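Long-range contacts in probable enoyl-CoA hydratase/isomerase (Pseudomonas aeruginosa PAO1, PDB 5YLO), which probably acts as a Delta3,Delta2-enoyl-CoA isomerase of the enoyl-CoA hydratase/isomerase family, shifting double bonds during the breakdown of unsaturated fatty acids: residues Ala13-Leu18 with Phe198-Ala203; His90-Arg95 with Met116-Cys121. One frame throughout, in Å; residues are numbered along the deposited sequence.

Interaction 1. Residues Ala13-Leu18 with Phe198-Ala203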
ATOM      1  N   ALA A  13      15.334 -22.770  22.388  1.00 79.93           N
ATOM      2  CA  ALA A  13      14.085 -23.392  21.942  1.00 80.31           C
ATOM      3  C   ALA A  13      13.737 -23.014  20.504  1.00 77.06           C
ATOM      4  O   ALA A  13      12.582 -22.733  20.178  1.00 75.86           O
ATOM      5  CB  ALA A  13      12.930 -23.043  22.884  1.00 81.00           C
ATOM      6  N   GLY A  14      14.743 -23.009  19.634  1.00 86.56           N
ATOM      7  CA  GLY A  14      14.520 -22.680  18.242  1.00 91.76           C
ATOM      8  C   GLY A  14      14.443 -21.205  17.930  1.00 85.11           C
ATOM      9  O   GLY A  14      14.141 -20.845  16.786  1.00 82.71           O
ATOM     10  N   ILE A  15      14.700 -20.338  18.905  1.00 76.76           N
ATOM     11  CA  ILE A  15      14.684 -18.893  18.709  1.00 66.15           C
ATOM     12  C   ILE A  15      16.104 -18.380  18.893  1.00 65.86           C
ATOM     13  O   ILE A  15      16.691 -18.530  19.972  1.00 67.88           O
ATOM     14  CB  ILE A  15      13.719 -18.194  19.679  1.00 67.30           C
ATOM     15  CG1 ILE A  15      12.311 -18.783  19.561  1.00 74.47           C
ATOM     16  CG2 ILE A  15      13.689 -16.697  19.411  1.00 63.41           C
ATOM     17  CD1 ILE A  15      11.326 -18.219  20.570  1.00 67.83           C
ATOM     18  N   ALA A  16      16.655 -17.776  17.845  1.00 65.82           N
ATOM     19  CA  ALA A  16      17.980 -17.172  17.891  1.00 70.31           C
ATOM     20  C   ALA A  16      17.837 -15.691  18.219  1.00 65.80           C
ATOM     21  O   ALA A  16      17.249 -14.933  17.440  1.00 73.63           O
ATOM     22  CB  ALA A  16      18.718 -17.360  16.566  1.00 65.45           C
ATOM     23  N   TRP A  17      18.373 -15.284  19.366  1.00 63.10           N
ATOM     24  CA  TRP A  17      18.326 -13.897  19.807  1.00 61.85           C
ATOM     25  C   TRP A  17      19.625 -13.208  19.410  1.00 61.31           C
ATOM     26  O   TRP A  17      20.704 -13.593  19.875  1.00 85.45           O
ATOM     27  CB  TRP A  17      18.110 -13.809  21.319  1.00 63.85           C
ATOM     28  CG  TRP A  17      16.827 -14.427  21.788  1.00 66.59           C
ATOM     29  CD1 TRP A  17      16.521 -15.757  21.819  1.00 73.44           C
ATOM     30  CD2 TRP A  17      15.681 -13.741  22.311  1.00 67.90           C
ATOM     31  NE1 TRP A  17      15.255 -15.941  22.320  1.00 72.15           N
ATOM     32  CE2 TRP A  17      14.718 -14.719  22.630  1.00 72.47           C
ATOM     33  CE3 TRP A  17      15.376 -12.396  22.537  1.00 63.31           C
ATOM     34  CZ2 TRP A  17      13.472 -14.395  23.164  1.00 66.87           C
ATOM     35  CZ3 TRP A  17      14.137 -12.077  23.067  1.00 68.30           C
ATOM     36  CH2 TRP A  17      13.202 -13.072  23.374  1.00 65.42           C
ATOM     37  N   LEU A  18      19.522 -12.203  18.548  1.00 58.58           N
ATOM     38  CA  LEU A  18      20.665 -11.408  18.115  1.00 58.11           C
ATOM     39  C   LEU A  18      20.476 -10.002  18.666  1.00 57.44           C
ATOM     40  O   LEU A  18      19.620  -9.252  18.186  1.00 55.70           O
ATOM     41  CB  LEU A  18      20.785 -11.393  16.593  1.00 56.44           C
ATOM     42  CG  LEU A  18      20.609 -12.745  15.897  1.00 56.94           C
ATOM     43  CD1 LEU A  18      20.829 -12.624  14.399  1.00 55.56           C
ATOM     44  CD2 LEU A  18      21.538 -13.786  16.492  1.00 59.66           C
ATOM     45  N   PHE A 198       5.725 -14.219  21.092  1.00 57.83           N
ATOM     46  CA  PHE A 198       5.423 -14.103  19.669  1.00 59.97           C
ATOM     47  C   PHE A 198       6.379 -14.952  18.839  1.00 53.97           C
ATOM     48  O   PHE A 198       5.954 -15.688  17.941  1.00 58.35           O
ATOM     49  CB  PHE A 198       5.474 -12.636  19.237  1.00 53.96           C
ATOM     50  CG  PHE A 198       5.168 -12.423  17.781  1.00 59.26           C
ATOM     51  CD1 PHE A 198       3.921 -12.744  17.267  1.00 53.14           C
ATOM     52  CD2 PHE A 198       6.124 -11.894  16.927  1.00 54.58           C
ATOM     53  CE1 PHE A 198       3.634 -12.552  15.926  1.00 45.12           C
ATOM     54  CE2 PHE A 198       5.843 -11.697  15.584  1.00 47.18           C
ATOM     55  CZ  PHE A 198       4.596 -12.027  15.084  1.00 47.82           C
ATOM     56  N   ALA A 199       7.677 -14.873  19.135  1.00 47.08           N
ATOM     57  CA  ALA A 199       8.651 -15.691  18.424  1.00 47.51           C
ATOM     58  C   ALA A 199       8.478 -17.175  18.710  1.00 57.92           C
ATOM     59  O   ALA A 199       8.909 -18.003  17.901  1.00 63.45           O
ATOM     60  CB  ALA A 199      10.070 -15.250  18.780  1.00 48.22           C
ATOM     61  N   ALA A 200       7.840 -17.532  19.827  1.00 66.51           N
ATOM     62  CA  ALA A 200       7.655 -18.944  20.147  1.00 65.20           C
ATOM     63  C   ALA A 200       6.618 -19.591  19.238  1.00 66.84           C
ATOM     64  O   ALA A 200       6.826 -20.708  18.751  1.00 76.86           O
ATOM     65  CB  ALA A 200       7.251 -19.111  21.609  1.00 70.55           C
ATOM     66  N   ARG A 201       5.488 -18.916  19.012  1.00 65.61           N
ATOM     67  CA  ARG A 201       4.469 -19.485  18.136  1.00 71.48           C
ATOM     68  C   ARG A 201       4.894 -19.425  16.676  1.00 60.11           C
ATOM     69  O   ARG A 201       4.492 -20.282  15.880  1.00 58.97           O
ATOM     70  CB  ARG A 201       3.129 -18.778  18.352  1.00 67.17           C
ATOM     71  CG  ARG A 201       3.201 -17.264  18.347  1.00 70.25           C
ATOM     72  CD  ARG A 201       1.871 -16.655  18.767  1.00 72.51           C
ATOM     73  NE  ARG A 201       0.749 -17.232  18.032  1.00 66.33           N
ATOM     74  CZ  ARG A 201      -0.458 -16.679  17.953  1.00 68.87           C
ATOM     75  NH1 ARG A 201      -0.703 -15.523  18.555  1.00 63.98           N
ATOM     76  NH2 ARG A 201      -1.419 -17.278  17.262  1.00 68.43           N
ATOM     77  N   LEU A 202       5.708 -18.433  16.305  1.00 57.66           N
ATOM     78  CA  LEU A 202       6.351 -18.466  14.996  1.00 58.33           C
ATOM     79  C   LEU A 202       7.290 -19.659  14.886  1.00 62.19           C
ATOM     80  O   LEU A 202       7.313 -20.352  13.861  1.00 70.23           O
ATOM     81  CB  LEU A 202       7.115 -17.166  14.747  1.00 58.83           C
ATOM     82  CG  LEU A 202       6.327 -15.933  14.306  1.00 55.98           C
ATOM     83  CD1 LEU A 202       7.250 -14.729  14.243  1.00 51.48           C
ATOM     84  CD2 LEU A 202       5.674 -16.174  12.958  1.00 51.64           C
ATOM     85  N   ALA A 203       8.068 -19.920  15.938  1.00 54.47           N
ATOM     86  CA  ALA A 203       8.996 -21.044  15.913  1.00 62.91           C
ATOM     87  C   ALA A 203       8.266 -22.381  15.920  1.00 66.20           C
ATOM     88  O   ALA A 203       8.814 -23.384  15.450  1.00 72.28           O
ATOM     89  CB  ALA A 203       9.959 -20.957  17.096  1.00 61.62           C
TER
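A13 and G14 make the first approach to A203, and they do so with their backbone carbonyls: the nearer one, O of G14, lies 4.2 Å from CB of A203. The two residues form the turn of a tight hairpin. Their backbone angles, phi 57° for A13 and 81° for G14, fit a type I' turn, which commonly carries glycine at its second position. I15, the first residue of the strand, carries most of the contact. With CG1 on the side of its backbone N (chi1 -55°) and the chain extended beyond it, the ethyl arm reaches out to the helix, and CD1 rests 3.6 Å from C of A199. The same CD1 is 3.7 Å from CB of A199 and 4.3 Å from CB of A200, at the more exposed margin. Lower on the arm, CG1 meets CB of A203, one helical turn on from A199, at 4.0 Å, while the other branch, CG2, lies 3.9 Å from CB of A199. No hydrogen bond crosses between strand and helix. In this crotonase-fold subunit, helix 191-204 lies against one face of the main sheet, and V54 of the neighbouring strand is touched by both I15 and A199. A16 turns to the other face, where C44 of helix 31-46 receives it, and its backbone pairs with A52 and V54. W17 continues the hairpin, bonding through its backbone to R10, whose side chain makes a cation-pi contact with the indole.

Interaction 2. Residues His90-Arg95 with Met116-Cys121. With GOL (glycerol), chain B.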
ATOM      1  N   HIS A  90      24.659  -2.185   3.237  1.00 49.85           N
ATOM      2  CA  HIS A  90      23.744  -2.620   2.185  1.00 42.90           C
ATOM      3  C   HIS A  90      23.737  -4.135   2.028  1.00 42.96           C
ATOM      4  O   HIS A  90      22.699  -4.718   1.697  1.00 42.41           O
ATOM      5  CB  HIS A  90      24.102  -1.955   0.857  1.00 48.14           C
ATOM      6  CG  HIS A  90      23.766  -0.497   0.801  1.00 44.49           C
ATOM      7  ND1 HIS A  90      23.939   0.262  -0.336  1.00 50.16           N
ATOM      8  CD2 HIS A  90      23.264   0.340   1.740  1.00 45.04           C
ATOM      9  CE1 HIS A  90      23.560   1.504  -0.095  1.00 60.31           C
ATOM     10  NE2 HIS A  90      23.146   1.578   1.157  1.00 58.56           N
ATOM     11  N   ALA A  91      24.877  -4.791   2.252  1.00 43.19           N
ATOM     12  CA  ALA A  91      24.886  -6.249   2.225  1.00 44.91           C
ATOM     13  C   ALA A  91      24.077  -6.820   3.383  1.00 42.69           C
ATOM     14  O   ALA A  91      23.392  -7.837   3.228  1.00 43.04           O
ATOM     15  CB  ALA A  91      26.320  -6.773   2.259  1.00 48.41           C
ATOM     16  N   LEU A  92      24.132  -6.166   4.546  1.00 51.98           N
ATOM     17  CA  LEU A  92      23.384  -6.641   5.707  1.00 48.34           C
ATOM     18  C   LEU A  92      21.885  -6.434   5.524  1.00 44.88           C
ATOM     19  O   LEU A  92      21.085  -7.331   5.815  1.00 47.15           O
ATOM     20  CB  LEU A  92      23.873  -5.934   6.972  1.00 42.37           C
ATOM     21  CG  LEU A  92      23.011  -6.102   8.226  1.00 41.76           C
ATOM     22  CD1 LEU A  92      23.014  -7.546   8.705  1.00 48.53           C
ATOM     23  CD2 LEU A  92      23.483  -5.166   9.328  1.00 58.64           C
ATOM     24  N   MET A  93      21.486  -5.251   5.049  1.00 37.19           N
ATOM     25  CA  MET A  93      20.063  -4.974   4.862  1.00 35.52           C
ATOM     26  C   MET A  93      19.436  -5.951   3.877  1.00 43.39           C
ATOM     27  O   MET A  93      18.313  -6.423   4.088  1.00 55.81           O
ATOM     28  CB  MET A  93      19.862  -3.537   4.384  1.00 40.26           C
ATOM     29  CG  MET A  93      20.392  -2.490   5.336  1.00 43.27           C
ATOM     30  SD  MET A  93      19.564  -2.537   6.932  1.00 76.40           S
ATOM     31  CE  MET A  93      20.322  -1.124   7.727  1.00134.24           C
ATOM     32  N   GLY A  94      20.154  -6.275   2.800  1.00 37.18           N
ATOM     33  CA  GLY A  94      19.603  -7.168   1.795  1.00 38.89           C
ATOM     34  C   GLY A  94      19.356  -8.576   2.305  1.00 39.53           C
ATOM     35  O   GLY A  94      18.333  -9.186   1.985  1.00 44.06           O
ATOM     36  N   ARG A  95      20.340  -9.120   3.026  1.00 40.91           N
ATOM     37  CA  ARG A  95      20.260 -10.468   3.604  1.00 42.08           C
ATOM     38  C   ARG A  95      19.189 -10.634   4.689  1.00 46.39           C
ATOM     39  O   ARG A  95      18.457 -11.623   4.701  1.00 55.21           O
ATOM     40  CB  ARG A  95      21.625 -10.892   4.153  1.00 44.18           C
ATOM     41  CG  ARG A  95      21.623 -12.249   4.837  1.00 51.45           C
ATOM     42  CD  ARG A  95      23.011 -12.619   5.334  1.00 69.25           C
ATOM     43  NE  ARG A  95      23.973 -12.727   4.240  1.00 82.50           N
ATOM     44  CZ  ARG A  95      24.216 -13.847   3.568  1.00 91.81           C
ATOM     45  NH1 ARG A  95      25.109 -13.853   2.586  1.00 84.25           N
ATOM     46  NH2 ARG A  95      23.568 -14.962   3.875  1.00100.19           N
ATOM     47  N   MET A 116      16.729   2.352  12.306  1.00 48.36           N
ATOM     48  CA  MET A 116      15.344   2.068  11.950  1.00 48.60           C
ATOM     49  C   MET A 116      15.269   1.168  10.725  1.00 46.69           C
ATOM     50  O   MET A 116      14.438   0.254  10.671  1.00 46.79           O
ATOM     51  CB  MET A 116      14.583   3.367  11.705  1.00 49.17           C
ATOM     52  CG  MET A 116      13.091   3.168  11.527  1.00 51.38           C
ATOM     53  SD  MET A 116      12.255   4.674  11.013  1.00 62.85           S
ATOM     54  CE  MET A 116      12.806   4.797   9.316  1.00 88.71           C
ATOM     55  N   ASP A 117      16.127   1.412   9.730  1.00 50.25           N
ATOM     56  CA  ASP A 117      16.146   0.563   8.543  1.00 53.84           C
ATOM     57  C   ASP A 117      16.415  -0.892   8.902  1.00 46.94           C
ATOM     58  O   ASP A 117      15.902  -1.802   8.239  1.00 43.06           O
ATOM     59  CB  ASP A 117      17.192   1.069   7.548  1.00 51.65           C
ATOM     60  CG  ASP A 117      16.879   2.460   7.023  1.00 65.86           C
ATOM     61  OD1 ASP A 117      15.727   2.916   7.184  1.00 77.98           O
ATOM     62  OD2 ASP A 117      17.784   3.093   6.439  1.00 58.56           O
ATOM     63  N   LEU A 118      17.205  -1.132   9.949  1.00 52.47           N
ATOM     64  CA  LEU A 118      17.470  -2.498  10.382  1.00 55.13           C
ATOM     65  C   LEU A 118      16.194  -3.180  10.863  1.00 58.52           C
ATOM     66  O   LEU A 118      15.980  -4.371  10.604  1.00 59.35           O
ATOM     67  CB  LEU A 118      18.532  -2.494  11.481  1.00 57.72           C
ATOM     68  CG  LEU A 118      19.370  -3.763  11.612  1.00 62.84           C
ATOM     69  CD1 LEU A 118      20.094  -4.049  10.308  1.00 60.55           C
ATOM     70  CD2 LEU A 118      20.353  -3.638  12.764  1.00 73.69           C
ATOM     71  N   ALA A 119      15.329  -2.439  11.559  1.00 40.85           N
ATOM     72  CA  ALA A 119      14.068  -3.012  12.020  1.00 40.84           C
ATOM     73  C   ALA A 119      13.082  -3.205  10.873  1.00 36.67           C
ATOM     74  O   ALA A 119      12.279  -4.143  10.900  1.00 36.97           O
ATOM     75  CB  ALA A 119      13.457  -2.126  13.106  1.00 37.90           C
ATOM     76  N   LEU A 120      13.133  -2.339   9.859  1.00 39.94           N
ATOM     77  CA  LEU A 120      12.221  -2.453   8.726  1.00 38.56           C
ATOM     78  C   LEU A 120      12.514  -3.674   7.866  1.00 36.89           C
ATOM     79  O   LEU A 120      11.609  -4.167   7.182  1.00 49.49           O
ATOM     80  CB  LEU A 120      12.283  -1.183   7.880  1.00 42.03           C
ATOM     81  CG  LEU A 120      12.004   0.104   8.656  1.00 44.71           C
ATOM     82  CD1 LEU A 120      12.160   1.332   7.770  1.00 41.55           C
ATOM     83  CD2 LEU A 120      10.619   0.055   9.287  1.00 44.05           C
ATOM     84  N   CYS A 121      13.751  -4.172   7.885  1.00 36.28           N
ATOM     85  CA  CYS A 121      14.098  -5.392   7.168  1.00 38.90           C
ATOM     86  C   CYS A 121      13.564  -6.644   7.847  1.00 38.24           C
ATOM     87  O   CYS A 121      13.580  -7.718   7.235  1.00 39.30           O
ATOM     88  CB  CYS A 121      15.616  -5.502   7.011  1.00 38.04           C
ATOM     89  SG  CYS A 121      16.360  -4.196   5.995  1.00 48.10           S
TER
HETATM   90  C1  GOL B 301      20.158   3.462   3.928  1.00 72.45           C
HETATM   91  O1  GOL B 301      21.300   3.767   3.158  1.00 72.68           O
HETATM   92  C2  GOL B 301      20.375   2.144   4.659  1.00 75.98           C
HETATM   93  O2  GOL B 301      21.753   1.860   4.716  1.00 82.26           O
HETATM   94  C3  GOL B 301      19.667   1.019   3.915  1.00 77.05           C
HETATM   95  O3  GOL B 301      18.682   0.449   4.745  1.00 72.18           O
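M93 and C121 lie at the centre of a buried helix-to-helix contact near the middle of the subunit, where segments 90-95 and 116-120, from helices 85-97 and 114-120, run at 27° to each other. The axes of these segments come within 9.8 Å, and M93 contributes the greatest share of the buried surface, with L118 and C121 next. Its chain bends at chi2 (-62°), which swings the thioether in between C121 and L118: SD of M93 is 3.7 Å from SG of C121 and equally far from CD1 of L118. The two side chains M93 and L118 cross at about a right angle. Beyond the sulfur, the terminal methyl CE of M93 lies 3.8 Å from CB of D117. On the flank nearer helix 31-46, CD2 of L92 meets CD1 of L118 at 3.7 Å, so one leucine methyl touches both a leucine and a thioether. In crotonase relatives, the helix corresponding to 114-120 begins beside the oxyanion hole; here D117, L118 and C121 meet helix 85-97. A glycerol, probably from the crystallisation liquor, sits beside M93. Its O3 gives a weak hydrogen bond to OD2 of D117, 3.3 Å away, and its O1 lies in the plane of the H90 ring, at the edge, weakly bonded to NE2 at 3.5 Å. L229 of the third subunit packs on both H90 and M93.

Overall arrangement
Interaction 2 is nested along the chain within the long loop that interaction 1 closes. Their centres are about 19 Å apart and their nearest atoms about 8 Å, so they do not touch. Helix 31-46 bridges them: its L37 and L41 are touched both by L18 of strand 15-20 and by L92 of interaction 2. The centre of interaction 1 is about 16 Å, and that of interaction 2 about 5 Å, from the centre of the chain. Each also borders a different neighbour in the trimer, with F198 and L202 packing on the second subunit, and H90 and M93 on the third. Of the two, interaction 2 meets the bound glycerol and, judging from crotonase relatives, is probably nearer the oxyanion hole.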